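Local coordinates for protein rhodopsin (Rubrobacter xylanophilus, PDB 6KFQ) that is a retinal-binding microbial rhodopsin of a thermophilic bacterium that pumps protons across the membrane under light, at residues R32-I37 with C87-A92; L24-E29 with S218-L223; T157-Q162 with L223-S228. One frame throughout, in Å; residues are numbered along the deposited sequence.

Contact 1 (R32-I37 with C87-A92). With SO4 (sulfate ion), chain T.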
loop_
_atom_site.group_PDB
_atom_site.type_symbol
_atom_site.label_atom_id
_atom_site.label_comp_id
_atom_site.label_asym_id
_atom_site.label_seq_id
_atom_site.Cartn_x
_atom_site.Cartn_y
_atom_site.Cartn_z
ATOM N N ARG A 32 -8.401 18.828 -1.320
ATOM C CA ARG A 32 -6.943 18.902 -1.293
ATOM C C ARG A 32 -6.338 17.831 -0.391
ATOM O O ARG A 32 -5.187 17.429 -0.599
ATOM C CB ARG A 32 -6.496 20.303 -0.863
ATOM C CG ARG A 32 -5.716 20.365 0.441
ATOM C CD ARG A 32 -5.373 21.806 0.804
ATOM N NE ARG A 32 -4.394 21.885 1.886
ATOM N N TYR A 33 -7.098 17.331 0.592
ATOM C CA TYR A 33 -6.537 16.328 1.491
ATOM C C TYR A 33 -6.273 15.009 0.773
ATOM O O TYR A 33 -5.369 14.270 1.170
ATOM C CB TYR A 33 -7.444 16.109 2.706
ATOM C CG TYR A 33 -8.856 15.671 2.386
ATOM C CD1 TYR A 33 -9.207 14.326 2.369
ATOM C CD2 TYR A 33 -9.841 16.608 2.115
ATOM C CE1 TYR A 33 -10.501 13.930 2.075
ATOM C CE2 TYR A 33 -11.132 16.225 1.830
ATOM C CZ TYR A 33 -11.460 14.890 1.810
ATOM O OH TYR A 33 -12.754 14.535 1.514
ATOM N N PHE A 34 -7.032 14.699 -0.284
ATOM C CA PHE A 34 -6.724 13.516 -1.087
ATOM C C PHE A 34 -5.345 13.637 -1.721
ATOM O O PHE A 34 -4.544 12.694 -1.691
ATOM C CB PHE A 34 -7.782 13.322 -2.174
ATOM C CG PHE A 34 -9.051 12.687 -1.689
ATOM C CD1 PHE A 34 -9.064 11.368 -1.273
ATOM C CD2 PHE A 34 -10.240 13.403 -1.676
ATOM C CE1 PHE A 34 -10.242 10.773 -0.832
ATOM C CE2 PHE A 34 -11.421 12.815 -1.238
ATOM C CZ PHE A 34 -11.419 11.498 -0.815
ATOM N N PHE A 35 -5.055 14.797 -2.310
ATOM C CA PHE A 35 -3.765 15.003 -2.958
ATOM C C PHE A 35 -2.628 14.940 -1.947
ATOM O O PHE A 35 -1.548 14.414 -2.246
ATOM C CB PHE A 35 -3.771 16.347 -3.703
ATOM C CG PHE A 35 -4.750 16.391 -4.844
ATOM C CD1 PHE A 35 -4.317 16.234 -6.147
ATOM C CD2 PHE A 35 -6.111 16.538 -4.607
ATOM C CE1 PHE A 35 -5.214 16.244 -7.195
ATOM C CE2 PHE A 35 -7.015 16.545 -5.648
ATOM C CZ PHE A 35 -6.570 16.404 -6.944
ATOM N N VAL A 36 -2.862 15.448 -0.736
ATOM C CA VAL A 36 -1.834 15.422 0.300
ATOM C C VAL A 36 -1.572 13.990 0.758
ATOM O O VAL A 36 -0.418 13.559 0.863
ATOM C CB VAL A 36 -2.241 16.328 1.474
ATOM C CG1 VAL A 36 -1.233 16.227 2.602
ATOM C CG2 VAL A 36 -2.380 17.764 1.005
ATOM N N ILE A 37 -2.639 13.234 1.038
ATOM C CA ILE A 37 -2.483 11.847 1.478
ATOM C C ILE A 37 -1.772 11.026 0.417
ATOM O O ILE A 37 -0.893 10.210 0.725
ATOM C CB ILE A 37 -3.854 11.233 1.813
ATOM C CG1 ILE A 37 -4.510 11.956 2.993
ATOM C CG2 ILE A 37 -3.714 9.743 2.085
ATOM C CD1 ILE A 37 -5.924 11.439 3.318
ATOM N N CYS A 87 -11.367 4.749 2.250
ATOM C CA CYS A 87 -12.430 5.105 3.191
ATOM C C CYS A 87 -13.015 6.480 2.880
ATOM O O CYS A 87 -14.235 6.671 2.942
ATOM C CB CYS A 87 -11.900 5.076 4.622
ATOM S SG CYS A 87 -11.550 3.420 5.272
ATOM N N LEU A 88 -12.158 7.460 2.580
ATOM C CA LEU A 88 -12.646 8.814 2.336
ATOM C C LEU A 88 -13.431 8.907 1.030
ATOM O O LEU A 88 -14.339 9.736 0.917
ATOM C CB LEU A 88 -11.474 9.793 2.340
ATOM C CG LEU A 88 -10.682 9.809 3.647
ATOM C CD1 LEU A 88 -9.456 10.702 3.526
ATOM C CD2 LEU A 88 -11.564 10.265 4.796
ATOM N N LEU A 89 -13.097 8.079 0.036
ATOM C CA LEU A 89 -13.936 7.973 -1.156
ATOM C C LEU A 89 -15.312 7.409 -0.821
ATOM O O LEU A 89 -16.336 7.971 -1.224
ATOM C CB LEU A 89 -13.272 7.086 -2.204
ATOM C CG LEU A 89 -12.088 7.631 -2.995
ATOM C CD1 LEU A 89 -11.622 6.557 -3.971
ATOM C CD2 LEU A 89 -12.455 8.915 -3.738
ATOM N N ALA A 90 -15.350 6.288 -0.085
ATOM C CA ALA A 90 -16.574 5.503 0.084
ATOM C C ALA A 90 -17.526 6.095 1.121
ATOM O O ALA A 90 -18.748 6.017 0.953
ATOM C CB ALA A 90 -16.227 4.062 0.484
ATOM N N LEU A 91 -17.001 6.672 2.197
ATOM C CA LEU A 91 -17.828 7.084 3.324
ATOM C C LEU A 91 -18.202 8.558 3.226
ATOM O O LEU A 91 -17.329 9.428 3.120
ATOM C CB LEU A 91 -17.105 6.800 4.645
ATOM C CG LEU A 91 -16.661 5.352 4.875
ATOM C CD1 LEU A 91 -15.589 5.282 5.968
ATOM C CD2 LEU A 91 -17.834 4.449 5.230
ATOM N N ALA A 92 -19.510 8.833 3.282
ATOM C CA ALA A 92 -19.997 10.200 3.131
ATOM C C ALA A 92 -19.662 11.064 4.340
ATOM O O ALA A 92 -19.533 12.287 4.208
ATOM C CB ALA A 92 -21.505 10.190 2.884
HETATM S S SO4 T . -9.305 21.011 1.478
HETATM O O1 SO4 T . -8.707 19.689 1.639
HETATM O O2 SO4 T . -8.444 22.023 2.084
HETATM O O3 SO4 T . -9.472 21.303 0.056
HETATM O O4 SO4 T . -10.607 21.031 2.140
#

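Contact 2 (L24-E29 with S218-L223)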
loop_
_atom_site.group_PDB
_atom_site.type_symbol
_atom_site.label_atom_id
_atom_site.label_comp_id
_atom_site.label_asym_id
_atom_site.label_seq_id
_atom_site.Cartn_x
_atom_site.Cartn_y
_atom_site.Cartn_z
ATOM N N LEU A 24 -1.993 19.055 -6.962
ATOM C CA LEU A 24 -2.649 19.687 -5.822
ATOM C C LEU A 24 -3.032 21.128 -6.132
ATOM O O LEU A 24 -4.078 21.616 -5.680
ATOM C CB LEU A 24 -1.723 19.618 -4.602
ATOM C CG LEU A 24 -2.207 20.047 -3.211
ATOM C CD1 LEU A 24 -1.317 19.427 -2.149
ATOM C CD2 LEU A 24 -2.209 21.556 -3.046
ATOM N N THR A 25 -2.208 21.821 -6.920
ATOM C CA THR A 25 -2.440 23.238 -7.179
ATOM C C THR A 25 -3.695 23.488 -8.009
ATOM O O THR A 25 -4.164 24.631 -8.066
ATOM C CB THR A 25 -1.212 23.852 -7.864
ATOM O OG1 THR A 25 -1.094 23.353 -9.203
ATOM C CG2 THR A 25 0.043 23.490 -7.090
ATOM N N ASN A 26 -4.247 22.461 -8.654
ATOM C CA ASN A 26 -5.521 22.564 -9.359
ATOM C C ASN A 26 -6.539 21.578 -8.783
ATOM O O ASN A 26 -7.456 21.140 -9.480
ATOM C CB ASN A 26 -5.332 22.338 -10.861
ATOM C CG ASN A 26 -6.538 22.778 -11.685
ATOM O OD1 ASN A 26 -7.305 23.652 -11.274
ATOM N ND2 ASN A 26 -6.711 22.165 -12.852
ATOM N N ALA A 27 -6.385 21.224 -7.509
ATOM C CA ALA A 27 -7.303 20.285 -6.875
ATOM C C ALA A 27 -8.690 20.906 -6.747
ATOM O O ALA A 27 -8.809 22.093 -6.436
ATOM C CB ALA A 27 -6.797 19.889 -5.489
ATOM N N PRO A 28 -9.756 20.143 -6.983
ATOM C CA PRO A 28 -11.094 20.661 -6.680
ATOM C C PRO A 28 -11.180 21.062 -5.216
ATOM O O PRO A 28 -10.503 20.497 -4.355
ATOM C CB PRO A 28 -12.015 19.483 -7.005
ATOM C CG PRO A 28 -11.255 18.711 -8.041
ATOM C CD PRO A 28 -9.808 18.833 -7.654
ATOM N N GLU A 29 -11.999 22.067 -4.933
ATOM C CA GLU A 29 -12.029 22.584 -3.575
ATOM C C GLU A 29 -12.665 21.568 -2.636
ATOM O O GLU A 29 -13.517 20.766 -3.030
ATOM C CB GLU A 29 -12.768 23.917 -3.514
ATOM C CG GLU A 29 -14.268 23.827 -3.465
ATOM C CD GLU A 29 -14.877 25.187 -3.265
ATOM O OE1 GLU A 29 -15.980 25.273 -2.681
ATOM O OE2 GLU A 29 -14.234 26.172 -3.684
ATOM N N SER A 218 -6.626 11.952 -10.741
ATOM C CA SER A 218 -7.138 12.387 -12.035
ATOM C C SER A 218 -8.662 12.343 -12.120
ATOM O O SER A 218 -9.228 12.862 -13.091
ATOM C CB SER A 218 -6.542 11.529 -13.153
ATOM O OG SER A 218 -5.128 11.582 -13.127
ATOM N N SER A 219 -9.336 11.733 -11.138
ATOM C CA SER A 219 -10.799 11.632 -11.126
ATOM C C SER A 219 -11.395 12.912 -10.539
ATOM O O SER A 219 -12.001 12.931 -9.463
ATOM C CB SER A 219 -11.252 10.411 -10.335
ATOM O OG SER A 219 -10.754 9.211 -10.885
ATOM N N ARG A 220 -11.241 13.999 -11.299
ATOM C CA ARG A 220 -11.608 15.318 -10.799
ATOM C C ARG A 220 -13.107 15.452 -10.578
ATOM O O ARG A 220 -13.531 16.149 -9.650
ATOM C CB ARG A 220 -11.118 16.401 -11.765
ATOM C CG ARG A 220 -9.617 16.348 -12.022
ATOM C CD ARG A 220 -9.172 17.487 -12.939
ATOM N NE ARG A 220 -9.637 18.772 -12.429
ATOM C CZ ARG A 220 -9.064 19.432 -11.427
ATOM N NH1 ARG A 220 -7.988 18.941 -10.831
ATOM N NH2 ARG A 220 -9.567 20.593 -11.025
ATOM N N GLN A 221 -13.922 14.806 -11.414
ATOM C CA GLN A 221 -15.368 14.854 -11.215
ATOM C C GLN A 221 -15.750 14.227 -9.886
ATOM O O GLN A 221 -16.536 14.793 -9.119
ATOM C CB GLN A 221 -16.085 14.141 -12.357
ATOM C CG GLN A 221 -17.578 13.963 -12.121
ATOM C CD GLN A 221 -18.204 12.987 -13.094
ATOM O OE1 GLN A 221 -17.507 12.354 -13.887
ATOM N NE2 GLN A 221 -19.525 12.853 -13.033
ATOM N N ALA A 222 -15.200 13.046 -9.602
ATOM C CA ALA A 222 -15.469 12.377 -8.333
ATOM C C ALA A 222 -15.005 13.229 -7.159
ATOM O O ALA A 222 -15.739 13.422 -6.184
ATOM C CB ALA A 222 -14.784 11.014 -8.320
ATOM N N LEU A 223 -13.781 13.752 -7.243
ATOM C CA LEU A 223 -13.263 14.615 -6.187
ATOM C C LEU A 223 -14.184 15.810 -5.962
ATOM O O LEU A 223 -14.621 16.069 -4.835
ATOM C CB LEU A 223 -11.842 15.067 -6.536
ATOM C CG LEU A 223 -10.863 13.886 -6.620
ATOM C CD1 LEU A 223 -9.448 14.355 -6.894
ATOM C CD2 LEU A 223 -10.928 13.041 -5.355
#

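Contact 3 (T157-Q162 with L223-S228)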
loop_
_atom_site.group_PDB
_atom_site.type_symbol
_atom_site.label_atom_id
_atom_site.label_comp_id
_atom_site.label_asym_id
_atom_site.label_seq_id
_atom_site.Cartn_x
_atom_site.Cartn_y
_atom_site.Cartn_z
ATOM N N THR A 157 -22.051 9.465 -5.285
ATOM C CA THR A 157 -22.409 9.841 -6.645
ATOM C C THR A 157 -21.850 8.809 -7.622
ATOM O O THR A 157 -20.904 8.091 -7.298
ATOM C CB THR A 157 -21.869 11.227 -6.985
ATOM O OG1 THR A 157 -20.440 11.213 -6.899
ATOM C CG2 THR A 157 -22.431 12.270 -6.035
ATOM N N PRO A 158 -22.435 8.705 -8.822
ATOM C CA PRO A 158 -21.931 7.720 -9.795
ATOM C C PRO A 158 -20.436 7.821 -10.064
ATOM O O PRO A 158 -19.773 6.787 -10.206
ATOM C CB PRO A 158 -22.765 8.033 -11.046
ATOM C CG PRO A 158 -24.044 8.548 -10.503
ATOM C CD PRO A 158 -23.664 9.362 -9.301
ATOM N N ALA A 159 -19.877 9.034 -10.104
ATOM C CA ALA A 159 -18.446 9.164 -10.381
ATOM C C ALA A 159 -17.607 8.680 -9.210
ATOM O O ALA A 159 -16.554 8.064 -9.407
ATOM C CB ALA A 159 -18.090 10.611 -10.706
ATOM N N VAL A 160 -18.032 8.993 -7.988
ATOM C CA VAL A 160 -17.326 8.498 -6.808
ATOM C C VAL A 160 -17.404 6.977 -6.741
ATOM O O VAL A 160 -16.400 6.295 -6.503
ATOM C CB VAL A 160 -17.897 9.150 -5.536
ATOM C CG1 VAL A 160 -17.318 8.488 -4.295
ATOM C CG2 VAL A 160 -17.595 10.650 -5.553
ATOM N N ALA A 161 -18.601 6.423 -6.934
ATOM C CA ALA A 161 -18.753 4.970 -6.919
ATOM C C ALA A 161 -17.853 4.316 -7.961
ATOM O O ALA A 161 -17.277 3.250 -7.717
ATOM C CB ALA A 161 -20.220 4.596 -7.156
ATOM N N GLN A 162 -17.694 4.959 -9.120
ATOM C CA GLN A 162 -16.918 4.362 -10.205
ATOM C C GLN A 162 -15.426 4.351 -9.889
ATOM O O GLN A 162 -14.742 3.341 -10.107
ATOM C CB GLN A 162 -17.198 5.106 -11.516
ATOM C CG GLN A 162 -16.396 4.585 -12.697
ATOM C CD GLN A 162 -16.646 5.381 -13.964
ATOM O OE1 GLN A 162 -17.656 6.077 -14.089
ATOM N NE2 GLN A 162 -15.724 5.284 -14.911
ATOM N N LEU A 223 -13.781 13.752 -7.243
ATOM C CA LEU A 223 -13.263 14.615 -6.187
ATOM C C LEU A 223 -14.184 15.810 -5.962
ATOM O O LEU A 223 -14.621 16.069 -4.835
ATOM C CB LEU A 223 -11.842 15.067 -6.536
ATOM C CG LEU A 223 -10.863 13.886 -6.620
ATOM C CD1 LEU A 223 -9.448 14.355 -6.894
ATOM C CD2 LEU A 223 -10.928 13.041 -5.355
ATOM N N SER A 224 -14.540 16.513 -7.038
ATOM C CA SER A 224 -15.407 17.678 -6.894
ATOM C C SER A 224 -16.763 17.286 -6.325
ATOM O O SER A 224 -17.353 18.041 -5.545
ATOM C CB SER A 224 -15.568 18.394 -8.236
ATOM O OG SER A 224 -16.250 17.585 -9.175
ATOM N N ASP A 225 -17.272 16.105 -6.698
ATOM C CA ASP A 225 -18.491 15.583 -6.084
ATOM C C ASP A 225 -18.352 15.531 -4.568
ATOM O O ASP A 225 -19.248 15.956 -3.829
ATOM C CB ASP A 225 -18.807 14.188 -6.634
ATOM C CG ASP A 225 -19.515 14.225 -7.976
ATOM O OD1 ASP A 225 -19.866 15.327 -8.443
ATOM O OD2 ASP A 225 -19.727 13.140 -8.561
ATOM N N ILE A 226 -17.221 15.010 -4.090
ATOM C CA ILE A 226 -16.986 14.900 -2.653
ATOM C C ILE A 226 -16.726 16.271 -2.046
ATOM O O ILE A 226 -17.229 16.590 -0.962
ATOM C CB ILE A 226 -15.820 13.928 -2.385
ATOM C CG1 ILE A 226 -16.194 12.521 -2.844
ATOM C CG2 ILE A 226 -15.437 13.922 -0.905
ATOM C CD1 ILE A 226 -15.049 11.538 -2.790
ATOM N N GLY A 227 -15.941 17.106 -2.733
ATOM C CA GLY A 227 -15.639 18.425 -2.202
ATOM C C GLY A 227 -16.868 19.304 -2.074
ATOM O O GLY A 227 -16.992 20.077 -1.121
ATOM N N SER A 228 -17.797 19.191 -3.027
ATOM C CA SER A 228 -18.985 20.040 -3.019
ATOM C C SER A 228 -19.875 19.767 -1.814
ATOM O O SER A 228 -20.519 20.689 -1.303
ATOM C CB SER A 228 -19.779 19.845 -4.312
#

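Contact 1 (R32-I37 with C87-A92)
Phe34, with CG opposite its carbonyl carbon (chi1 -80°), reaches across to Leu88 and Leu89, while Tyr33, with CG lodged between backbone N and carbonyl carbon (chi1 58°), swings its ring alongside to meet Leu88. Two neighbouring transmembrane helices of the seven-helix rhodopsin bundle are joined here at their cytoplasmic ends, the beginning of helix 32-53 and the last turn of helix 70-90. The Phe34 ring slides past Leu88, its CE1 lying 3.5 Å from Leu88 CB, and turns its edge to the backbone, with Leu88 C and Leu89 N in the ring plane. Leu89 CD2 comes within 4.0 Å of Phe34 CZ, out of the ring plane. On the other side of the ring sits Tyr33 CE1, 3.6 Å above the plane and offset toward the rim. A single methyl, Leu88 CD1, serves two partners, Ile37 CD1 at 3.6 Å and Tyr33 CE1 at 3.7 Å. Ile226 of helix 220-228 touches both Tyr33 and Leu89, and Arg156 NE donates to Leu89 O. Near the start of helix 32-53 sits a sulfate, probably from the crystallisation liquor. Arg32 N gives its O3 a fairly straight bond (3.0 Å, 160°), and Tyr33 N gives O1 a weak one. The same O1 lies in the plane of the Tyr33 ring at its edge, 3.3 Å from CD2.

Contact 2 (L24-E29 with S218-L223)
The backbones draw closest at Pro28 and Leu223, 6.4 Å between CA atoms, where the loop joining helices 2-23 and 32-53 passes the first turn of helix 220-228. Arg220 makes the polar link. Its chain, bent at chi3 (52°), brings the end of the guanidinium to Asn26 O, which lies in the guanidinium plane and accepts from both terminal nitrogens, NH1 at 2.6 Å and NH2 at 2.7 Å. The two donors approach differently: NH2 lies nearly in line with the C=O bond (171°), NH1 above the carbonyl plane. The Asn26 amide and the Pro28 ring sandwich the guanidinium. Asn26 ND2 stands 3.6 Å above one face, its amide tilted by just 17° from the guanidinium plane, and Pro28 CG stands 3.8 Å above the opposite face. Both are offset toward the rim, and together with the two bonds they should restrict rotation of the group. Beyond it, the proline ring meets the helix through Pro28 CG and Leu223 CB, 4.0 Å apart. The loop is thus tied to a helix that is itself packed on two others: Leu223 touches Phe34 and Phe35 of helix 32-53, and Ala222 touches Val160 and Ile163 of helix 158-184.

Contact 3 (T157-Q162 with L223-S228)
Thr157 OG1 donates a short hydrogen bond to Asp225 OD2, 2.6 Å away, reaching the carboxylate oxygen from above the carboxylate plane, 36° out of it. Ala159 CB lies 3.7 Å from the same Asp225 OD2. The apolar part of the contact falls mainly to one methyl: Val160 CG2 meets Ile226 CG1 at 3.6 Å, the two side chains crossing at about a right angle, and also touches Asp225 CB at 3.9 Å. The threonine is placed by its own helix. OG1, set between the backbone N and the carbonyl carbon, turns into the first turn of helix 158-184 and accepts a weak but nearly straight bond from Val160 N (3.5 Å, 161°). The hydroxyl therefore gives in one direction and receives in the other, and the carboxylate beside the N-terminal end of helix 158-184 is probably stabilised by the helix dipole. Further out, Ile226 rests on Phe34 of helix 32-53 and on Arg156, while Ala159 also touches Gln221 and Ala222. The helix segments approach to 9.0 Å between axes, steeply inclined at 121°. This is a threonine N-cap whose hydroxyl is shared with a second helix, linking the short C-terminal helix to the cytoplasmic end of the rhodopsin bundle.

How the contacts relate
All three contacts lie at the cytoplasmic end of the bundle, on the same side of the chain's centre, with their centres 10 to 11 Å apart. Contacts 2 and 3 share Leu223 and helix 220-228, one using its first turn and the other its later residues. Along the chain, both segments of contact 1 fall between those of contact 2, contact 3 follows contact 1, and the segments of contacts 2 and 3 alternate. Phe35, from segment 32-37 of contact 1, packs on contact 2, its CE2 3.4 Å from Ala27 CB. Helix 220-228 so meets the first interhelical loop, helix 32-53 and helix 158-184, consistent with a closely packed cytoplasmic end.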